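Local coordinates for protein 2-dehydro-3-deoxy-d-gluconate/2-dehydro-3-deoxy-phosphogluconate aldolase (Picrophilus torridus, PDB 4UXD) that is an aldolase of the dihydrodipicolinate synthetase family, folded as a beta/alpha barrel and assembled from four chains, at residues E105-E108 / L109-F112; L259-K262 / L263-Q267; E134-Y137 / H138-E142. All blocks are in the same frame, centred on the assembly; numbering follows the deposited sequence.

Contact 1: E105-E108 / L109-F112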
loop_
_atom_site.group_PDB
_atom_site.type_symbol
_atom_site.label_atom_id
_atom_site.label_comp_id
_atom_site.label_asym_id
_atom_site.label_seq_id
_atom_site.Cartn_x
_atom_site.Cartn_y
_atom_site.Cartn_z
ATOM N N GLU A 105 27.450 -5.099 13.076
ATOM C CA GLU A 105 26.872 -5.194 14.411
ATOM C C GLU A 105 26.353 -6.611 14.645
ATOM O O GLU A 105 26.464 -7.144 15.747
ATOM C CB GLU A 105 25.753 -4.162 14.611
ATOM C CG GLU A 105 26.217 -2.717 14.568
ATOM C CD GLU A 105 25.121 -1.745 14.936
ATOM O OE1 GLU A 105 23.941 -2.060 14.692
ATOM O OE2 GLU A 105 25.443 -0.674 15.493
ATOM N N VAL A 106 25.822 -7.227 13.596
ATOM C CA VAL A 106 25.318 -8.589 13.679
ATOM C C VAL A 106 26.457 -9.565 14.034
ATOM O O VAL A 106 26.337 -10.338 14.984
ATOM C CB VAL A 106 24.628 -9.036 12.338
ATOM C CG1 VAL A 106 23.990 -10.395 12.480
ATOM C CG2 VAL A 106 23.561 -8.041 11.908
ATOM N N ASN A 107 27.552 -9.522 13.275
ATOM C CA ASN A 107 28.703 -10.392 13.520
ATOM C C ASN A 107 29.217 -10.231 14.927
ATOM O O ASN A 107 29.489 -11.207 15.616
ATOM C CB ASN A 107 29.835 -10.093 12.544
ATOM C CG ASN A 107 29.486 -10.451 11.129
ATOM O OD1 ASN A 107 28.705 -11.372 10.881
ATOM N ND2 ASN A 107 30.055 -9.720 10.185
ATOM N N GLU A 108 29.348 -8.983 15.347
ATOM C CA GLU A 108 29.749 -8.668 16.710
ATOM C C GLU A 108 28.778 -9.278 17.728
ATOM O O GLU A 108 29.206 -10.025 18.610
ATOM C CB GLU A 108 29.837 -7.152 16.878
ATOM C CG GLU A 108 30.618 -6.664 18.095
ATOM C CD GLU A 108 31.034 -5.199 17.971
ATOM O OE1 GLU A 108 31.190 -4.716 16.831
ATOM O OE2 GLU A 108 31.201 -4.518 19.003
ATOM N N LEU A 109 27.482 -8.976 17.586
ATOM C CA LEU A 109 26.444 -9.465 18.499
ATOM C C LEU A 109 26.323 -10.991 18.515
ATOM O O LEU A 109 25.948 -11.578 19.534
ATOM C CB LEU A 109 25.077 -8.874 18.137
ATOM C CG LEU A 109 24.786 -7.432 18.544
ATOM C CD1 LEU A 109 23.570 -6.882 17.777
ATOM C CD2 LEU A 109 24.579 -7.290 20.058
ATOM N N MET A 110 26.619 -11.632 17.389
ATOM C CA MET A 110 26.527 -13.091 17.324
ATOM C C MET A 110 27.747 -13.737 17.968
ATOM O O MET A 110 27.623 -14.659 18.769
ATOM C CB MET A 110 26.365 -13.564 15.878
ATOM C CG MET A 110 24.921 -13.450 15.370
ATOM S SD MET A 110 24.553 -14.487 13.927
ATOM C CE MET A 110 25.707 -13.790 12.786
ATOM N N LYS A 111 28.918 -13.224 17.617
ATOM C CA LYS A 111 30.179 -13.647 18.201
ATOM C C LYS A 111 30.138 -13.537 19.713
ATOM O O LYS A 111 30.581 -14.428 20.429
ATOM C CB LYS A 111 31.327 -12.801 17.637
ATOM C CG LYS A 111 32.708 -13.220 18.092
ATOM C CD LYS A 111 33.776 -12.770 17.103
ATOM C CE LYS A 111 33.924 -11.260 17.077
ATOM N NZ LYS A 111 34.847 -10.810 16.001
ATOM N N PHE A 112 29.583 -12.431 20.183
ATOM C CA PHE A 112 29.484 -12.153 21.606
ATOM C C PHE A 112 28.515 -13.099 22.302
ATOM O O PHE A 112 28.766 -13.529 23.420
ATOM C CB PHE A 112 29.052 -10.702 21.803
ATOM C CG PHE A 112 28.696 -10.352 23.216
ATOM C CD1 PHE A 112 27.399 -10.494 23.673
ATOM C CD2 PHE A 112 29.654 -9.847 24.082
ATOM C CE1 PHE A 112 27.057 -10.147 24.978
ATOM C CE2 PHE A 112 29.317 -9.501 25.383
ATOM C CZ PHE A 112 28.013 -9.651 25.829
#
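Four successive i to i+4 bonds, from the amides of Leu109, Met110, Lys111 and Phe112 to the carbonyls of Glu105, Val106, Asn107 and Glu108, make 105-112 two regular turns of alpha helix. The Met110 N to Val106 O bond, 2.7 Å, is the most bent of the four, 145° at the hydrogen, yet the amide sits almost straight out from the carbonyl. Along the buried side, Val106 and Met110 run next to each other and point the same way. With chi3 at -61° the methionine chain turns back after its sulfur, which brings Met110 CE to 3.8 Å from Val106 CG1. Leu109 packs against backbone: its CG lies 3.3 Å from Glu105 O and its CD1 3.5 Å from the same oxygen. Glu108 reaches away with its chain extended, and its carboxylate forms a salt bridge with Lys80 of helix 76-88, while Glu105 hydrogen-bonds Ser100 OG. Val106 and Met110 also touch Ile143 of helix 133-144 and reach strand 120-123. The chemistry is therefore divided: between the two turns the side chains meet by apolar contact, whereas the acidic ends are held by residues elsewhere in the fold.

Contact 2: L259-K262 / L263-Q267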
loop_
_atom_site.group_PDB
_atom_site.type_symbol
_atom_site.label_atom_id
_atom_site.label_comp_id
_atom_site.label_asym_id
_atom_site.label_seq_id
_atom_site.Cartn_x
_atom_site.Cartn_y
_atom_site.Cartn_z
ATOM N N LEU A 259 -7.165 -10.077 24.834
ATOM C CA LEU A 259 -5.987 -9.339 25.306
ATOM C C LEU A 259 -5.206 -8.698 24.159
ATOM O O LEU A 259 -4.765 -7.541 24.266
ATOM C CB LEU A 259 -5.050 -10.254 26.091
ATOM C CG LEU A 259 -3.807 -9.527 26.600
ATOM C CD1 LEU A 259 -4.190 -8.470 27.631
ATOM C CD2 LEU A 259 -2.806 -10.510 27.151
ATOM N N MET A 260 -5.018 -9.464 23.081
ATOM C CA MET A 260 -4.352 -8.966 21.879
ATOM C C MET A 260 -5.089 -7.770 21.268
ATOM O O MET A 260 -4.471 -6.915 20.637
ATOM C CB MET A 260 -4.219 -10.074 20.827
ATOM C CG MET A 260 -3.030 -11.029 21.024
ATOM S SD MET A 260 -1.440 -10.161 21.117
ATOM C CE MET A 260 -1.156 -9.617 19.441
ATOM N N LYS A 261 -6.405 -7.709 21.455
ATOM C CA LYS A 261 -7.188 -6.604 20.923
ATOM C C LYS A 261 -6.956 -5.353 21.747
ATOM O O LYS A 261 -6.771 -4.267 21.193
ATOM C CB LYS A 261 -8.675 -6.931 20.908
ATOM C CG LYS A 261 -9.536 -5.812 20.309
ATOM C CD LYS A 261 -11.022 -6.157 20.371
ATOM C CE LYS A 261 -11.894 -5.003 19.897
ATOM N NZ LYS A 261 -13.304 -5.134 20.360
ATOM N N LYS A 262 -6.997 -5.515 23.072
ATOM C CA LYS A 262 -6.683 -4.434 24.000
ATOM C C LYS A 262 -5.317 -3.844 23.652
ATOM O O LYS A 262 -5.201 -2.646 23.422
ATOM C CB LYS A 262 -6.691 -4.931 25.453
ATOM C CG LYS A 262 -8.063 -5.206 26.043
ATOM C CD LYS A 262 -8.716 -3.931 26.586
ATOM C CE LYS A 262 -10.038 -4.212 27.301
ATOM N NZ LYS A 262 -10.629 -2.983 27.914
ATOM N N LEU A 263 -4.293 -4.698 23.589
ATOM C CA LEU A 263 -2.915 -4.253 23.324
ATOM C C LEU A 263 -2.726 -3.554 21.963
ATOM O O LEU A 263 -1.817 -2.728 21.799
ATOM C CB LEU A 263 -1.959 -5.450 23.419
ATOM C CG LEU A 263 -1.803 -6.051 24.824
ATOM C CD1 LEU A 263 -1.054 -7.365 24.776
ATOM C CD2 LEU A 263 -1.102 -5.072 25.784
ATOM N N GLY A 264 -3.592 -3.873 21.002
ATOM C CA GLY A 264 -3.465 -3.388 19.636
ATOM C C GLY A 264 -4.183 -2.079 19.374
ATOM O O GLY A 264 -3.998 -1.453 18.326
ATOM N N LYS A 265 -5.000 -1.656 20.333
ATOM C CA LYS A 265 -5.623 -0.338 20.272
ATOM C C LYS A 265 -4.585 0.765 20.456
ATOM O O LYS A 265 -4.903 1.940 20.322
ATOM C CB LYS A 265 -6.712 -0.197 21.341
ATOM C CG LYS A 265 -7.929 -1.107 21.152
ATOM C CD LYS A 265 -8.717 -0.776 19.883
ATOM C CE LYS A 265 -9.870 -1.744 19.667
ATOM N NZ LYS A 265 -10.475 -1.590 18.316
ATOM N N TYR A 266 -3.348 0.382 20.767
ATOM C CA TYR A 266 -2.296 1.343 21.067
ATOM C C TYR A 266 -1.055 1.142 20.195
ATOM O O TYR A 266 -0.812 0.054 19.681
ATOM C CB TYR A 266 -1.954 1.254 22.558
ATOM C CG TYR A 266 -3.157 1.582 23.422
ATOM C CD1 TYR A 266 -3.893 2.746 23.194
ATOM C CD2 TYR A 266 -3.574 0.731 24.440
ATOM C CE1 TYR A 266 -5.002 3.062 23.959
ATOM C CE2 TYR A 266 -4.691 1.038 25.213
ATOM C CZ TYR A 266 -5.404 2.207 24.962
ATOM O OH TYR A 266 -6.517 2.537 25.712
ATOM N N GLN A 267 -0.323 2.236 20.004
ATOM C CA GLN A 267 0.945 2.281 19.275
ATOM C C GLN A 267 1.907 1.228 19.811
ATOM O O GLN A 267 2.201 1.208 21.010
ATOM C CB GLN A 267 1.537 3.696 19.398
ATOM C CG GLN A 267 3.028 3.885 19.092
ATOM C CD GLN A 267 3.360 3.828 17.611
ATOM O OE1 GLN A 267 2.814 4.583 16.800
ATOM N NE2 GLN A 267 4.266 2.929 17.253
#
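Lys265 folds back along Lys261 one turn earlier, and the two side chains run next to each other in the same direction. Its CB lies 3.6 Å from Lys262 O and, on another side, sits over the centre of the Tyr266 ring. CG comes within 3.4 Å of Lys261 O. A bend at chi2, -65°, then turns the chain alongside Lys261, so that Lys265 CE comes to 3.8 Å from Lys261 CE and near its CG. At the tip, NZ is 4.0 Å from Lys261 CE, with the two ammonium nitrogens, Lys261 NZ and Lys265 NZ, 5.0 Å apart; the pair would probably repel mildly, and both residues are exposed. All this happens where the helical bonding of 245-264, a helix beyond the last barrel strand 222-224 and helix 233-240, weakens and the chain passes into a turn. Leu263 N still makes a straight i to i+4 bond to Leu259 O, 172° at the hydrogen, but Gly264 N divides itself between a weak bond to Met260 O and one to Lys261 O. Lys265 N bonds Lys262 O, 3.2 Å away and from above the carbonyl plane, and only weakly Lys261 O, as the bonding shifts toward i to i+3. On the inner side, Leu263 CD1 meets Leu259 CG at 3.9 Å, the two side chains crossing at a slant. Leu263 and Leu259 also touch helix 270-279, through Tyr272 and Tyr275 respectively.

Contact 3: E134-Y137 / H138-E142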
loop_
_atom_site.group_PDB
_atom_site.type_symbol
_atom_site.label_atom_id
_atom_site.label_comp_id
_atom_site.label_asym_id
_atom_site.label_seq_id
_atom_site.Cartn_x
_atom_site.Cartn_y
_atom_site.Cartn_z
ATOM N N GLU A 134 17.809 -10.644 -3.673
ATOM C CA GLU A 134 19.233 -10.916 -3.907
ATOM C C GLU A 134 20.096 -10.229 -2.821
ATOM O O GLU A 134 21.047 -10.811 -2.283
ATOM C CB GLU A 134 19.639 -10.450 -5.309
ATOM C CG GLU A 134 21.087 -10.773 -5.729
ATOM C CD GLU A 134 21.338 -12.263 -5.967
ATOM O OE1 GLU A 134 20.848 -12.801 -6.988
ATOM O OE2 GLU A 134 22.044 -12.894 -5.142
ATOM N N ALA A 135 19.742 -8.994 -2.486
ATOM C CA ALA A 135 20.465 -8.249 -1.472
ATOM C C ALA A 135 20.312 -8.922 -0.118
ATOM O O ALA A 135 21.273 -9.052 0.668
ATOM C CB ALA A 135 19.962 -6.823 -1.413
ATOM N N ILE A 136 19.086 -9.349 0.147
ATOM C CA ILE A 136 18.756 -9.986 1.408
ATOM C C ILE A 136 19.495 -11.305 1.496
ATOM O O ILE A 136 20.109 -11.616 2.521
ATOM C CB ILE A 136 17.238 -10.194 1.541
ATOM C CG1 ILE A 136 16.567 -8.855 1.862
ATOM C CG2 ILE A 136 16.912 -11.244 2.608
ATOM C CD1 ILE A 136 15.079 -8.826 1.593
ATOM N N TYR A 137 19.450 -12.073 0.409
ATOM C CA TYR A 137 20.173 -13.334 0.353
ATOM C C TYR A 137 21.665 -13.119 0.639
ATOM O O TYR A 137 22.188 -13.663 1.603
ATOM C CB TYR A 137 19.987 -14.004 -0.999
ATOM C CG TYR A 137 20.879 -15.191 -1.155
ATOM C CD1 TYR A 137 20.539 -16.413 -0.593
ATOM C CD2 TYR A 137 22.086 -15.087 -1.829
ATOM C CE1 TYR A 137 21.372 -17.503 -0.710
ATOM C CE2 TYR A 137 22.923 -16.168 -1.951
ATOM C CZ TYR A 137 22.567 -17.371 -1.387
ATOM O OH TYR A 137 23.394 -18.456 -1.511
ATOM N N HIS A 138 22.327 -12.303 -0.177
ATOM C CA HIS A 138 23.752 -12.051 -0.015
ATOM C C HIS A 138 24.104 -11.571 1.412
ATOM O O HIS A 138 25.155 -11.899 1.960
ATOM C CB HIS A 138 24.226 -11.035 -1.058
ATOM C CG HIS A 138 25.701 -10.793 -1.030
ATOM N ND1 HIS A 138 26.273 -9.630 -1.498
ATOM C CD2 HIS A 138 26.723 -11.561 -0.584
ATOM C CE1 HIS A 138 27.585 -9.695 -1.342
ATOM N NE2 HIS A 138 27.885 -10.855 -0.785
ATOM N N TYR A 139 23.205 -10.825 2.028
ATOM C CA TYR A 139 23.437 -10.357 3.383
ATOM C C TYR A 139 23.428 -11.519 4.410
ATOM O O TYR A 139 24.348 -11.634 5.232
ATOM C CB TYR A 139 22.393 -9.311 3.704
ATOM C CG TYR A 139 22.355 -8.818 5.109
ATOM C CD1 TYR A 139 23.163 -7.770 5.518
ATOM C CD2 TYR A 139 21.465 -9.367 6.025
ATOM C CE1 TYR A 139 23.104 -7.293 6.809
ATOM C CE2 TYR A 139 21.399 -8.903 7.315
ATOM C CZ TYR A 139 22.221 -7.867 7.704
ATOM O OH TYR A 139 22.139 -7.400 8.989
ATOM N N TYR A 140 22.416 -12.384 4.350
ATOM C CA TYR A 140 22.398 -13.595 5.175
ATOM C C TYR A 140 23.561 -14.527 4.822
ATOM O O TYR A 140 24.112 -15.211 5.683
ATOM C CB TYR A 140 21.076 -14.356 5.021
ATOM C CG TYR A 140 19.951 -13.827 5.876
ATOM C CD1 TYR A 140 19.741 -14.301 7.165
ATOM C CD2 TYR A 140 19.102 -12.844 5.392
ATOM C CE1 TYR A 140 18.715 -13.818 7.939
ATOM C CE2 TYR A 140 18.069 -12.352 6.155
ATOM C CZ TYR A 140 17.871 -12.836 7.425
ATOM O OH TYR A 140 16.824 -12.318 8.169
ATOM N N LYS A 141 23.926 -14.549 3.548
ATOM C CA LYS A 141 25.025 -15.374 3.076
ATOM C C LYS A 141 26.336 -15.017 3.790
ATOM O O LYS A 141 26.992 -15.875 4.394
ATOM C CB LYS A 141 25.171 -15.208 1.559
ATOM C CG LYS A 141 26.221 -16.085 0.899
ATOM C CD LYS A 141 25.755 -16.467 -0.508
ATOM C CE LYS A 141 26.864 -16.954 -1.443
ATOM N NZ LYS A 141 28.234 -16.558 -1.033
ATOM N N GLU A 142 26.701 -13.742 3.720
ATOM C CA GLU A 142 27.948 -13.270 4.286
ATOM C C GLU A 142 27.992 -13.543 5.779
ATOM O O GLU A 142 29.038 -13.866 6.344
ATOM C CB GLU A 142 28.106 -11.773 4.025
ATOM C CG GLU A 142 29.538 -11.274 4.041
ATOM C CD GLU A 142 30.088 -11.045 2.641
ATOM O OE1 GLU A 142 29.724 -11.817 1.723
ATOM O OE2 GLU A 142 30.868 -10.081 2.458
#
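Tyr137 and Lys141, one turn apart on helix 133-144, cross on the flank toward helix 165-174. The tyrosine ring swings out with CG opposite the backbone N (chi1 171°), and Lys141 CB stands above one face of it, displaced toward the rim. Lys141 CG is likewise turned away from its own N, and this with chi2 carries CD in against the ring. The 3.2 Å approach of Lys141 CD to Tyr137 CE2 is too close to trust in detail, with chi2 and chi4 both off their usual values, so the exact course of the lysine chain is doubtful. Ile136 and Tyr140 make a looser pair pointing the same way. Tyr140 takes the other common chi1, -82°, setting CG beside its own backbone N. This places Tyr140 CD2 at 3.9 Å from Ile136 CG2 and at 3.3 Å from Ile136 O, the oxygen lying in the ring plane at its edge. That same oxygen accepts the Tyr140 amide in an almost linear bond, Tyr140 N to Ile136 O at 3.0 Å. His138 NE2 gives a weak bond to Glu142 OE1, 3.3 Å and 129°. The buried phenols bond to backbone carbonyls: Tyr139 OH to Ser100 O, Tyr140 OH to Leu123 O at the end of strand 120-123. Tyr139 packs on Ile103 and Val106 of helix 103-115, Tyr137 and Tyr140 touch Leu171 of helix 165-174, and Ala135, His138, Tyr139 and Glu142 pack on residues of a second subunit, leaving this helix between two barrel neighbours and the subunit interface.

Along the chain the order is contact 1, contact 3, contact 2. Contacts 1 and 3 lie on consecutive helices, 103-115 and 133-144, joined through strand 120-123 as beta-alpha-beta units of the barrel; their centres are 16 Å apart and they touch where Val106 CG2 meets Tyr139 OH at 3.3 Å. Contact 2 lies at the C-terminal part of helix 245-264, separated from strand 222-224 by helix 233-240, its centre 33 Å from that of contact 1 and 34 Å from that of contact 3. Gln267 bonds Lys130 O and Asn132 N of a second subunit, so the chain following helix 245-264 meets the loop before that subunit's helix 133-144, and contacts 2 and 3 both border subunit interfaces.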